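Local coordinates for protein thiamine pyrophosphokinase (Saccharomyces cerevisiae, PDB 1IG0) that transfers a pyrophosphate group from ATP to thiamine, making thiamine diphosphate as a homodimer and as yeast's only enzyme for this step, at residues B[21-27]-B[232-238]; B[55-59]-B[85-91]; B[115-121]-B[156-162]. One frame throughout, in Å; residues are numbered along the deposited sequence.

Interaction 1: residues B[21-27]-B[232-238]; sequences IRNKMNL and KNGTLIE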
loop_
_atom_site.group_PDB
_atom_site.type_symbol
_atom_site.label_atom_id
_atom_site.label_comp_id
_atom_site.label_asym_id
_atom_site.label_seq_id
_atom_site.Cartn_x
_atom_site.Cartn_y
_atom_site.Cartn_z
ATOM N N ILE B 21 16.163 5.581 25.379
ATOM C CA ILE B 21 16.318 4.854 24.131
ATOM C C ILE B 21 16.234 3.362 24.394
ATOM O O ILE B 21 17.071 2.781 25.082
ATOM C CB ILE B 21 17.670 5.190 23.482
ATOM C CG1 ILE B 21 17.734 6.696 23.212
ATOM C CG2 ILE B 21 17.852 4.402 22.195
ATOM C CD1 ILE B 21 19.118 7.205 22.854
ATOM N N ARG B 22 15.211 2.745 23.831
ATOM C CA ARG B 22 15.004 1.330 24.011
ATOM C C ARG B 22 15.570 0.466 22.891
ATOM O O ARG B 22 15.726 -0.739 23.048
ATOM C CB ARG B 22 13.525 1.076 24.132
ATOM C CG ARG B 22 13.234 -0.348 24.386
ATOM C CD ARG B 22 11.789 -0.601 24.060
ATOM N NE ARG B 22 11.341 -1.973 24.318
ATOM C CZ ARG B 22 10.102 -2.417 24.138
ATOM N NH1 ARG B 22 9.162 -1.600 23.701
ATOM N NH2 ARG B 22 9.816 -3.692 24.365
ATOM N N ASN B 23 15.837 1.097 21.754
ATOM C CA ASN B 23 16.388 0.413 20.600
ATOM C C ASN B 23 17.129 1.358 19.670
ATOM O O ASN B 23 16.649 2.478 19.431
ATOM C CB ASN B 23 15.287 -0.296 19.804
ATOM C CG ASN B 23 14.654 -1.424 20.571
ATOM O OD1 ASN B 23 15.301 -2.425 20.875
ATOM N ND2 ASN B 23 13.380 -1.266 20.903
ATOM N N LYS B 24 18.307 0.931 19.185
ATOM C CA LYS B 24 19.105 1.714 18.224
ATOM C C LYS B 24 19.276 0.897 16.944
ATOM O O LYS B 24 19.463 -0.323 16.979
ATOM C CB LYS B 24 20.492 2.065 18.778
ATOM C CG LYS B 24 20.479 3.195 19.782
ATOM C CD LYS B 24 21.910 3.560 20.122
ATOM C CE LYS B 24 22.022 4.752 21.056
ATOM N NZ LYS B 24 23.432 5.226 21.227
ATOM N N MET B 25 19.192 1.572 15.809
ATOM C CA MET B 25 19.362 0.898 14.530
ATOM C C MET B 25 19.870 1.844 13.450
ATOM O O MET B 25 19.527 3.024 13.438
ATOM C CB MET B 25 18.047 0.269 14.068
ATOM C CG MET B 25 16.938 1.273 13.866
ATOM S SD MET B 25 16.163 1.164 12.247
ATOM C CE MET B 25 17.132 2.355 11.325
ATOM N N ASN B 26 20.696 1.323 12.548
ATOM C CA ASN B 26 21.237 2.123 11.457
ATOM C C ASN B 26 20.499 1.705 10.189
ATOM O O ASN B 26 20.314 0.515 9.943
ATOM C CB ASN B 26 22.741 1.873 11.304
ATOM C CG ASN B 26 23.414 2.885 10.393
ATOM O OD1 ASN B 26 23.081 2.994 9.213
ATOM N ND2 ASN B 26 24.367 3.631 10.941
ATOM N N LEU B 27 20.076 2.681 9.393
ATOM C CA LEU B 27 19.341 2.399 8.163
ATOM C C LEU B 27 20.048 1.436 7.217
ATOM O O LEU B 27 19.405 0.603 6.581
ATOM C CB LEU B 27 19.028 3.705 7.426
ATOM C CG LEU B 27 17.969 4.599 8.078
ATOM C CD1 LEU B 27 17.822 5.884 7.282
ATOM C CD2 LEU B 27 16.643 3.854 8.141
ATOM N N LYS B 232 8.003 0.095 19.857
ATOM C CA LYS B 232 7.465 1.091 20.775
ATOM C C LYS B 232 8.455 1.517 21.857
ATOM O O LYS B 232 9.499 0.897 22.044
ATOM C CB LYS B 232 6.226 0.512 21.458
ATOM C CG LYS B 232 6.540 -0.782 22.202
ATOM C CD LYS B 232 5.329 -1.389 22.887
ATOM C CE LYS B 232 5.727 -2.674 23.599
ATOM N NZ LYS B 232 4.600 -3.294 24.342
ATOM N N ASN B 233 8.102 2.589 22.561
ATOM C CA ASN B 233 8.885 3.112 23.676
ATOM C C ASN B 233 10.258 3.730 23.413
ATOM O O ASN B 233 11.078 3.826 24.328
ATOM C CB ASN B 233 9.009 2.022 24.738
ATOM C CG ASN B 233 7.664 1.622 25.313
ATOM O OD1 ASN B 233 7.503 0.513 25.818
ATOM N ND2 ASN B 233 6.693 2.529 25.250
ATOM N N GLY B 234 10.517 4.151 22.181
ATOM C CA GLY B 234 11.790 4.792 21.900
ATOM C C GLY B 234 12.787 4.047 21.039
ATOM O O GLY B 234 13.465 3.135 21.507
ATOM N N THR B 235 12.882 4.452 19.776
ATOM C CA THR B 235 13.811 3.845 18.831
ATOM C C THR B 235 14.645 4.945 18.193
ATOM O O THR B 235 14.106 5.935 17.696
ATOM C CB THR B 235 13.072 3.079 17.711
ATOM O OG1 THR B 235 12.428 1.923 18.259
ATOM C CG2 THR B 235 14.049 2.637 16.634
ATOM N N LEU B 236 15.961 4.772 18.215
ATOM C CA LEU B 236 16.859 5.753 17.630
ATOM C C LEU B 236 17.335 5.284 16.262
ATOM O O LEU B 236 18.025 4.269 16.148
ATOM C CB LEU B 236 18.070 5.984 18.538
ATOM C CG LEU B 236 19.074 7.030 18.044
ATOM C CD1 LEU B 236 18.449 8.416 18.126
ATOM C CD2 LEU B 236 20.340 6.967 18.881
ATOM N N ILE B 237 16.952 6.022 15.227
ATOM C CA ILE B 237 17.355 5.701 13.865
ATOM C C ILE B 237 18.653 6.445 13.570
ATOM O O ILE B 237 18.713 7.671 13.669
ATOM C CB ILE B 237 16.279 6.137 12.853
ATOM C CG1 ILE B 237 14.966 5.411 13.151
ATOM C CG2 ILE B 237 16.751 5.847 11.434
ATOM C CD1 ILE B 237 13.806 5.901 12.334
ATOM N N GLU B 238 19.693 5.699 13.214
ATOM C CA GLU B 238 20.987 6.301 12.923
ATOM C C GLU B 238 21.333 6.252 11.440
ATOM O O GLU B 238 20.912 5.347 10.718
ATOM C CB GLU B 238 22.078 5.599 13.735
ATOM C CG GLU B 238 21.865 5.677 15.237
ATOM C CD GLU B 238 23.020 5.085 16.019
ATOM O OE1 GLU B 238 24.172 5.507 15.791
ATOM O OE2 GLU B 238 22.777 4.200 16.864
HETATM O O HOH W 1 24.797 3.342 13.996
#

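Interaction 2: residues B[55-59]-B[85-91]; sequences FYKIW and LRIKYLP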
loop_
_atom_site.group_PDB
_atom_site.type_symbol
_atom_site.label_atom_id
_atom_site.label_comp_id
_atom_site.label_asym_id
_atom_site.label_seq_id
_atom_site.Cartn_x
_atom_site.Cartn_y
_atom_site.Cartn_z
ATOM N N PHE B 55 20.963 -5.020 -7.287
ATOM C CA PHE B 55 20.512 -6.395 -7.111
ATOM C C PHE B 55 21.698 -7.311 -6.821
ATOM O O PHE B 55 21.672 -8.098 -5.876
ATOM C CB PHE B 55 19.793 -6.881 -8.372
ATOM C CG PHE B 55 19.283 -8.291 -8.271
ATOM C CD1 PHE B 55 18.115 -8.576 -7.571
ATOM C CD2 PHE B 55 19.984 -9.339 -8.858
ATOM C CE1 PHE B 55 17.652 -9.885 -7.456
ATOM C CE2 PHE B 55 19.530 -10.651 -8.748
ATOM C CZ PHE B 55 18.360 -10.924 -8.046
ATOM N N TYR B 56 22.735 -7.201 -7.646
ATOM C CA TYR B 56 23.938 -8.011 -7.495
ATOM C C TYR B 56 24.525 -7.862 -6.096
ATOM O O TYR B 56 24.951 -8.839 -5.480
ATOM C CB TYR B 56 24.995 -7.580 -8.518
ATOM C CG TYR B 56 24.551 -7.641 -9.963
ATOM C CD1 TYR B 56 25.132 -6.808 -10.920
ATOM C CD2 TYR B 56 23.565 -8.536 -10.381
ATOM C CE1 TYR B 56 24.740 -6.860 -12.257
ATOM C CE2 TYR B 56 23.168 -8.597 -11.717
ATOM C CZ TYR B 56 23.759 -7.756 -12.648
ATOM O OH TYR B 56 23.371 -7.803 -13.966
ATOM N N LYS B 57 24.548 -6.626 -5.608
ATOM C CA LYS B 57 25.097 -6.324 -4.292
ATOM C C LYS B 57 24.259 -6.891 -3.152
ATOM O O LYS B 57 24.787 -7.525 -2.238
ATOM C CB LYS B 57 25.237 -4.810 -4.120
ATOM C CG LYS B 57 25.913 -4.398 -2.824
ATOM C CD LYS B 57 27.292 -5.029 -2.711
ATOM C CE LYS B 57 28.001 -4.598 -1.440
ATOM N NZ LYS B 57 29.346 -5.228 -1.325
ATOM N N ILE B 58 22.953 -6.652 -3.201
ATOM C CA ILE B 58 22.051 -7.146 -2.170
ATOM C C ILE B 58 22.056 -8.671 -2.147
ATOM O O ILE B 58 21.922 -9.289 -1.091
ATOM C CB ILE B 58 20.616 -6.631 -2.407
ATOM C CG1 ILE B 58 20.566 -5.126 -2.129
ATOM C CG2 ILE B 58 19.634 -7.386 -1.525
ATOM C CD1 ILE B 58 19.241 -4.483 -2.452
ATOM N N TRP B 59 22.211 -9.275 -3.318
ATOM C CA TRP B 59 22.249 -10.728 -3.412
ATOM C C TRP B 59 23.511 -11.237 -2.717
ATOM O O TRP B 59 23.467 -12.192 -1.942
ATOM C CB TRP B 59 22.240 -11.160 -4.882
ATOM C CG TRP B 59 22.218 -12.650 -5.083
ATOM C CD1 TRP B 59 23.261 -13.516 -4.926
ATOM C CD2 TRP B 59 21.091 -13.444 -5.476
ATOM N NE1 TRP B 59 22.854 -14.803 -5.198
ATOM C CE2 TRP B 59 21.526 -14.788 -5.535
ATOM C CE3 TRP B 59 19.753 -13.153 -5.778
ATOM C CZ2 TRP B 59 20.673 -15.838 -5.893
ATOM C CZ3 TRP B 59 18.902 -14.200 -6.135
ATOM C CH2 TRP B 59 19.368 -15.527 -6.184
ATOM N N LEU B 85 24.910 -15.052 -15.713
ATOM C CA LEU B 85 24.408 -14.412 -14.506
ATOM C C LEU B 85 23.207 -15.165 -13.946
ATOM O O LEU B 85 23.097 -15.359 -12.736
ATOM C CB LEU B 85 24.027 -12.957 -14.793
ATOM C CG LEU B 85 25.193 -12.014 -15.103
ATOM C CD1 LEU B 85 24.665 -10.608 -15.346
ATOM C CD2 LEU B 85 26.181 -12.021 -13.943
ATOM N N ARG B 86 22.309 -15.593 -14.828
ATOM C CA ARG B 86 21.129 -16.331 -14.400
ATOM C C ARG B 86 21.545 -17.553 -13.588
ATOM O O ARG B 86 20.963 -17.840 -12.543
ATOM C CB ARG B 86 20.302 -16.772 -15.607
ATOM C CG ARG B 86 19.177 -17.731 -15.256
ATOM C CD ARG B 86 18.468 -18.226 -16.500
ATOM N NE ARG B 86 17.487 -17.273 -17.001
ATOM C CZ ARG B 86 16.919 -17.356 -18.199
ATOM N NH1 ARG B 86 17.240 -18.346 -19.021
ATOM N NH2 ARG B 86 16.015 -16.459 -18.568
ATOM N N ILE B 87 22.552 -18.270 -14.077
ATOM C CA ILE B 87 23.055 -19.453 -13.391
ATOM C C ILE B 87 23.760 -19.041 -12.104
ATOM O O ILE B 87 23.787 -19.789 -11.127
ATOM C CB ILE B 87 24.041 -20.241 -14.291
ATOM C CG1 ILE B 87 23.259 -21.081 -15.301
ATOM C CG2 ILE B 87 24.940 -21.135 -13.446
ATOM C CD1 ILE B 87 22.394 -22.155 -14.663
ATOM N N LYS B 88 24.327 -17.840 -12.112
ATOM C CA LYS B 88 25.029 -17.319 -10.949
ATOM C C LYS B 88 24.053 -16.934 -9.843
ATOM O O LYS B 88 24.398 -16.967 -8.662
ATOM C CB LYS B 88 25.865 -16.098 -11.341
ATOM C CG LYS B 88 26.511 -15.378 -10.165
ATOM C CD LYS B 88 27.329 -14.182 -10.627
ATOM C CE LYS B 88 27.866 -13.385 -9.445
ATOM N NZ LYS B 88 28.732 -14.210 -8.557
ATOM N N TYR B 89 22.832 -16.577 -10.227
ATOM C CA TYR B 89 21.835 -16.170 -9.246
ATOM C C TYR B 89 20.663 -17.128 -9.081
ATOM O O TYR B 89 19.501 -16.751 -9.247
ATOM C CB TYR B 89 21.336 -14.762 -9.577
ATOM C CG TYR B 89 22.446 -13.739 -9.525
ATOM C CD1 TYR B 89 23.129 -13.356 -10.678
ATOM C CD2 TYR B 89 22.860 -13.203 -8.309
ATOM C CE1 TYR B 89 24.202 -12.467 -10.618
ATOM C CE2 TYR B 89 23.929 -12.319 -8.235
ATOM C CZ TYR B 89 24.596 -11.955 -9.391
ATOM O OH TYR B 89 25.662 -11.088 -9.317
ATOM N N LEU B 90 20.981 -18.373 -8.743
ATOM C CA LEU B 90 19.969 -19.397 -8.524
ATOM C C LEU B 90 19.473 -19.280 -7.087
ATOM O O LEU B 90 20.268 -19.115 -6.163
ATOM C CB LEU B 90 20.570 -20.792 -8.725
ATOM C CG LEU B 90 21.100 -21.177 -10.108
ATOM C CD1 LEU B 90 21.843 -22.500 -10.017
ATOM C CD2 LEU B 90 19.948 -21.279 -11.094
ATOM N N PRO B 91 18.152 -19.352 -6.878
ATOM C CA PRO B 91 17.623 -19.254 -5.515
ATOM C C PRO B 91 17.866 -20.572 -4.782
ATOM O O PRO B 91 18.025 -21.617 -5.418
ATOM C CB PRO B 91 16.141 -18.988 -5.746
ATOM C CG PRO B 91 15.867 -19.788 -6.978
ATOM C CD PRO B 91 17.060 -19.470 -7.859
HETATM O O HOH W 2 26.521 -10.684 -6.669
#

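Interaction 3: residues B[115-121]-B[156-162]; sequences TIIKQTT and NHGIELE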
loop_
_atom_site.group_PDB
_atom_site.type_symbol
_atom_site.label_atom_id
_atom_site.label_comp_id
_atom_site.label_asym_id
_atom_site.label_seq_id
_atom_site.Cartn_x
_atom_site.Cartn_y
_atom_site.Cartn_z
ATOM N N THR B 115 16.087 -26.358 -4.544
ATOM C CA THR B 115 15.177 -27.132 -3.711
ATOM C C THR B 115 13.776 -26.553 -3.856
ATOM O O THR B 115 13.474 -25.488 -3.319
ATOM C CB THR B 115 15.592 -27.095 -2.228
ATOM O OG1 THR B 115 16.908 -27.645 -2.088
ATOM C CG2 THR B 115 14.616 -27.903 -1.380
ATOM N N ILE B 116 12.929 -27.261 -4.595
ATOM C CA ILE B 116 11.561 -26.821 -4.828
ATOM C C ILE B 116 10.603 -27.577 -3.918
ATOM O O ILE B 116 10.568 -28.808 -3.923
ATOM C CB ILE B 116 11.165 -27.040 -6.302
ATOM C CG1 ILE B 116 12.164 -26.318 -7.213
ATOM C CG2 ILE B 116 9.758 -26.517 -6.547
ATOM C CD1 ILE B 116 11.936 -26.536 -8.692
ATOM N N ILE B 117 9.829 -26.830 -3.137
ATOM C CA ILE B 117 8.880 -27.416 -2.196
ATOM C C ILE B 117 7.447 -27.009 -2.508
ATOM O O ILE B 117 7.129 -25.823 -2.595
ATOM C CB ILE B 117 9.206 -26.984 -0.748
ATOM C CG1 ILE B 117 10.641 -27.387 -0.397
ATOM C CG2 ILE B 117 8.218 -27.618 0.221
ATOM C CD1 ILE B 117 11.120 -26.843 0.928
ATOM N N LYS B 118 6.584 -28.007 -2.666
ATOM C CA LYS B 118 5.181 -27.764 -2.966
ATOM C C LYS B 118 4.332 -27.806 -1.696
ATOM O O LYS B 118 4.479 -28.703 -0.865
ATOM C CB LYS B 118 4.678 -28.804 -3.977
ATOM C CG LYS B 118 3.220 -28.646 -4.403
ATOM C CD LYS B 118 2.923 -29.520 -5.618
ATOM C CE LYS B 118 1.467 -29.432 -6.053
ATOM N NZ LYS B 118 0.553 -30.093 -5.084
ATOM N N GLN B 119 3.464 -26.809 -1.551
ATOM C CA GLN B 119 2.554 -26.696 -0.412
ATOM C C GLN B 119 1.222 -26.234 -0.994
ATOM O O GLN B 119 1.121 -25.129 -1.526
ATOM C CB GLN B 119 3.084 -25.678 0.602
ATOM C CG GLN B 119 4.334 -26.139 1.340
ATOM C CD GLN B 119 4.044 -27.230 2.357
ATOM O OE1 GLN B 119 3.647 -26.951 3.490
ATOM N NE2 GLN B 119 4.228 -28.481 1.951
ATOM N N THR B 120 0.201 -27.078 -0.884
ATOM C CA THR B 120 -1.109 -26.781 -1.459
ATOM C C THR B 120 -2.126 -26.029 -0.605
ATOM O O THR B 120 -3.123 -25.536 -1.134
ATOM C CB THR B 120 -1.794 -28.077 -1.933
ATOM O OG1 THR B 120 -2.120 -28.888 -0.798
ATOM C CG2 THR B 120 -0.872 -28.862 -2.852
ATOM N N THR B 121 -1.893 -25.932 0.699
ATOM C CA THR B 121 -2.852 -25.254 1.567
ATOM C C THR B 121 -3.200 -23.845 1.107
ATOM O O THR B 121 -2.320 -23.040 0.797
ATOM C CB THR B 121 -2.355 -25.174 3.025
ATOM O OG1 THR B 121 -3.384 -24.605 3.843
ATOM C CG2 THR B 121 -1.101 -24.314 3.121
ATOM N N ASN B 156 8.635 -34.548 -2.836
ATOM C CA ASN B 156 8.541 -33.252 -2.176
ATOM C C ASN B 156 9.509 -33.152 -1.001
ATOM O O ASN B 156 9.234 -32.486 -0.003
ATOM C CB ASN B 156 7.104 -33.001 -1.707
ATOM C CG ASN B 156 6.800 -31.524 -1.527
ATOM O OD1 ASN B 156 7.145 -30.705 -2.379
ATOM N ND2 ASN B 156 6.143 -31.178 -0.425
ATOM N N HIS B 157 10.650 -33.821 -1.134
ATOM C CA HIS B 157 11.684 -33.812 -0.107
ATOM C C HIS B 157 11.200 -34.288 1.262
ATOM O O HIS B 157 11.736 -33.883 2.293
ATOM C CB HIS B 157 12.277 -32.405 0.003
ATOM C CG HIS B 157 12.921 -31.929 -1.263
ATOM N ND1 HIS B 157 14.130 -32.414 -1.711
ATOM C CD2 HIS B 157 12.509 -31.032 -2.190
ATOM C CE1 HIS B 157 14.436 -31.838 -2.859
ATOM N NE2 HIS B 157 13.469 -30.995 -3.172
ATOM N N GLY B 158 10.190 -35.155 1.263
ATOM C CA GLY B 158 9.665 -35.687 2.509
ATOM C C GLY B 158 8.792 -34.731 3.295
ATOM O O GLY B 158 8.489 -34.975 4.463
ATOM N N ILE B 159 8.383 -33.638 2.662
ATOM C CA ILE B 159 7.540 -32.645 3.318
ATOM C C ILE B 159 6.080 -32.880 2.944
ATOM O O ILE B 159 5.742 -32.947 1.761
ATOM C CB ILE B 159 7.953 -31.219 2.900
ATOM C CG1 ILE B 159 9.430 -30.996 3.233
ATOM C CG2 ILE B 159 7.089 -30.188 3.614
ATOM C CD1 ILE B 159 10.001 -29.703 2.692
ATOM N N GLU B 160 5.220 -33.009 3.951
ATOM C CA GLU B 160 3.798 -33.239 3.719
ATOM C C GLU B 160 3.256 -32.155 2.786
ATOM O O GLU B 160 3.382 -30.962 3.062
ATOM C CB GLU B 160 3.047 -33.250 5.054
ATOM C CG GLU B 160 1.620 -33.761 4.958
ATOM C CD GLU B 160 0.640 -32.676 4.573
ATOM O OE1 GLU B 160 -0.327 -32.975 3.840
ATOM O OE2 GLU B 160 0.829 -31.525 5.017
ATOM N N LEU B 161 2.656 -32.589 1.682
ATOM C CA LEU B 161 2.128 -31.701 0.648
ATOM C C LEU B 161 1.165 -30.570 1.004
ATOM O O LEU B 161 1.292 -29.471 0.467
ATOM C CB LEU B 161 1.508 -32.540 -0.473
ATOM C CG LEU B 161 2.511 -33.185 -1.433
ATOM C CD1 LEU B 161 1.788 -34.117 -2.393
ATOM C CD2 LEU B 161 3.246 -32.091 -2.197
ATOM N N GLU B 162 0.206 -30.815 1.890
ATOM C CA GLU B 162 -0.749 -29.766 2.230
ATOM C C GLU B 162 -0.189 -28.618 3.066
ATOM O O GLU B 162 -0.239 -27.461 2.651
ATOM C CB GLU B 162 -1.962 -30.348 2.959
ATOM C CG GLU B 162 -3.077 -29.328 3.170
ATOM C CD GLU B 162 -4.214 -29.855 4.026
ATOM O OE1 GLU B 162 -4.632 -31.012 3.814
ATOM O OE2 GLU B 162 -4.695 -29.106 4.902
HETATM O O HOH W 3 13.472 -29.821 -5.765
HETATM O O HOH W 4 -5.771 -26.494 3.656
#

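Interaction 1: residues B[21-27]-B[232-238]
Met25 and Ile237 lie side by side on one face of a two-stranded parallel ladder, and here the packing is close. Met25 CG sits between its own backbone N and carbonyl carbon (chi1 61°), and the chain bends so that CE comes back to 3.5 Å from Ile237 CG2. Leu27 CG reaches the same methyl from two residues further on, and Phe228 of strand 225-230 touches both Met25 and Leu27. Between the strands the backbones are tied: Leu236 N donates to Asn23 O and Glu238 N to Met25 O, each at 2.7 Å, while Met25 N and Leu27 N return bonds to the Leu236 and Glu238 carbonyls. Strand 23-26 is thereby the outermost strand within this chain of a five-stranded mixed sheet, in which 295-300 pairs antiparallel with 235-238. On the other face the apolar part is still close, but the polar ends are looser. The extended Lys24 chain runs alongside Leu236, its CE 3.5 Å from Leu236 CD2, and Lys24 NZ stays 4.5 Å from Glu238 OE2, beyond a salt bridge. Asn26 OD1 accepts from Lys28 N; a water accepts from Asn26 ND2 and donates weakly to Glu238 OE1. At the start, where Arg22 is exposed, O of the buried Gly234 takes Arg22 N at 2.9 Å and Asn23 N weakly, whereas Arg22 NH1 meets Lys232 O at 3.0 Å from above the carbonyl plane.

Interaction 2: residues B[55-59]-B[85-91]
Tyr89 turns the edge of its ring onto the indole face of Trp59, the T-shaped pair at the centre of this contact: the planes stand at 87° and the centroid of the tyrosine lies 4.5 Å from that of the five-membered ring. With Trp59 CG anti to the backbone N (chi1 -177°), the indole extends along the tyrosine in the opposite direction, and Tyr89 CB makes a CH-pi contact 3.9 Å from the centroid of the six-membered ring. The other aromatic pairs are less regular. Tyr56 lies nearly parallel to Tyr89, at 18°, but is slid so far aside that the rings barely overlap; Phe55 meets Tyr89 obliquely. Among van der Waals contacts, Leu85 CD1 lies against the phenol end of Tyr56, 3.4 Å from OH, a hydroxyl whose hydrogen-bond partner is Arg52, and Leu90 O sits at the indole edge, near its plane, 3.3 Å from Trp59 CZ2. Were an alanine to stand in place of Trp59, a gap would probably open beside Tyr89, whose ring edge would lose the face it presses on. Polar links are few: no direct hydrogen bond joins the segments, but one water bridges Tyr56 O, to which it donates at 2.7 Å, and Tyr89 OH at 2.8 Å. Together Phe55, Tyr56, Trp59 and Tyr89 form an aromatic cluster that packs helix 52-61 against the residue following helix 83-88 in the catalytic domain.

Interaction 3: residues B[115-121]-B[156-162]
Asn156 presents its side-chain amide to the backbone of Lys118 and meets both its N and its O. Lys118 N donates to Asn156 OD1 at 2.8 Å, almost straight (169°) and on a lone pair in the carbonyl plane; Asn156 ND2 returns a bond to Lys118 O at 3.0 Å. The same ND2 also donates to Ile159 O, within its own loop, so three bonds fix the rotation of the amide. Lys118 O is doubly used as well, for Gln119 NE2 reaches back to it at 2.8 Å. Bending at chi2 (-72°) folds the glutamine chain so that this nitrogen can also donate to Glu160 O, again at 2.8 Å, with both acceptors close to the amide plane. Gln119 OE1 is met by Ile165 N, at the start of helix 164-175. Strand 115-118 is the outermost strand within this chain of the large mixed sheet, pairing in parallel with strand 93-96; along its other edge the asparagine amide occupies the place where a neighbouring strand would bond, and the loop between helices 141-148 and 164-175 closes over it. Further along, backbone bonds take over: Thr120 N donates to Leu161 O, and Thr121 N to Glu162 O at 3.0 Å. Glu162 N is satisfied by Glu160 OE1, whose companion OE2 accepts from Lys163 N. Apolar contacts include Ile117 CD1 with Ile159 CD1 at 3.5 Å, the side chains crossing at about a right angle, and Thr115 CG2 over one face of the His157 imidazole. Water joins the contact at both ends, one molecule linking Ile116 N to His157 NE2, another donating to Glu162 OE2 and bonded to Thr121 OG1, which is also hydrogen-bonded to Tyr123 N.

How the interactions relate
Interactions 2 and 3 both belong to the catalytic domain. Their centres are 25 Å apart and their nearest atoms about 5 Å, without touching; helix 103-111 packs on Leu90 and Pro91 of the one and Ile116 of the other. Interaction 1 lies on the opposite side of the chain's centre, 32 Å and 39 Å from them between centres, and joins segments that precede and follow both in sequence. Interaction 3 lies close to bound thiamine: the Thr121 side chain is about 7 Å from a bound molecule, and Gln122, Tyr123, Ser124 and Thr125 of its pocket follow directly. In interaction 1 the Ile237 side chain is about 14 Å from bound thiamine.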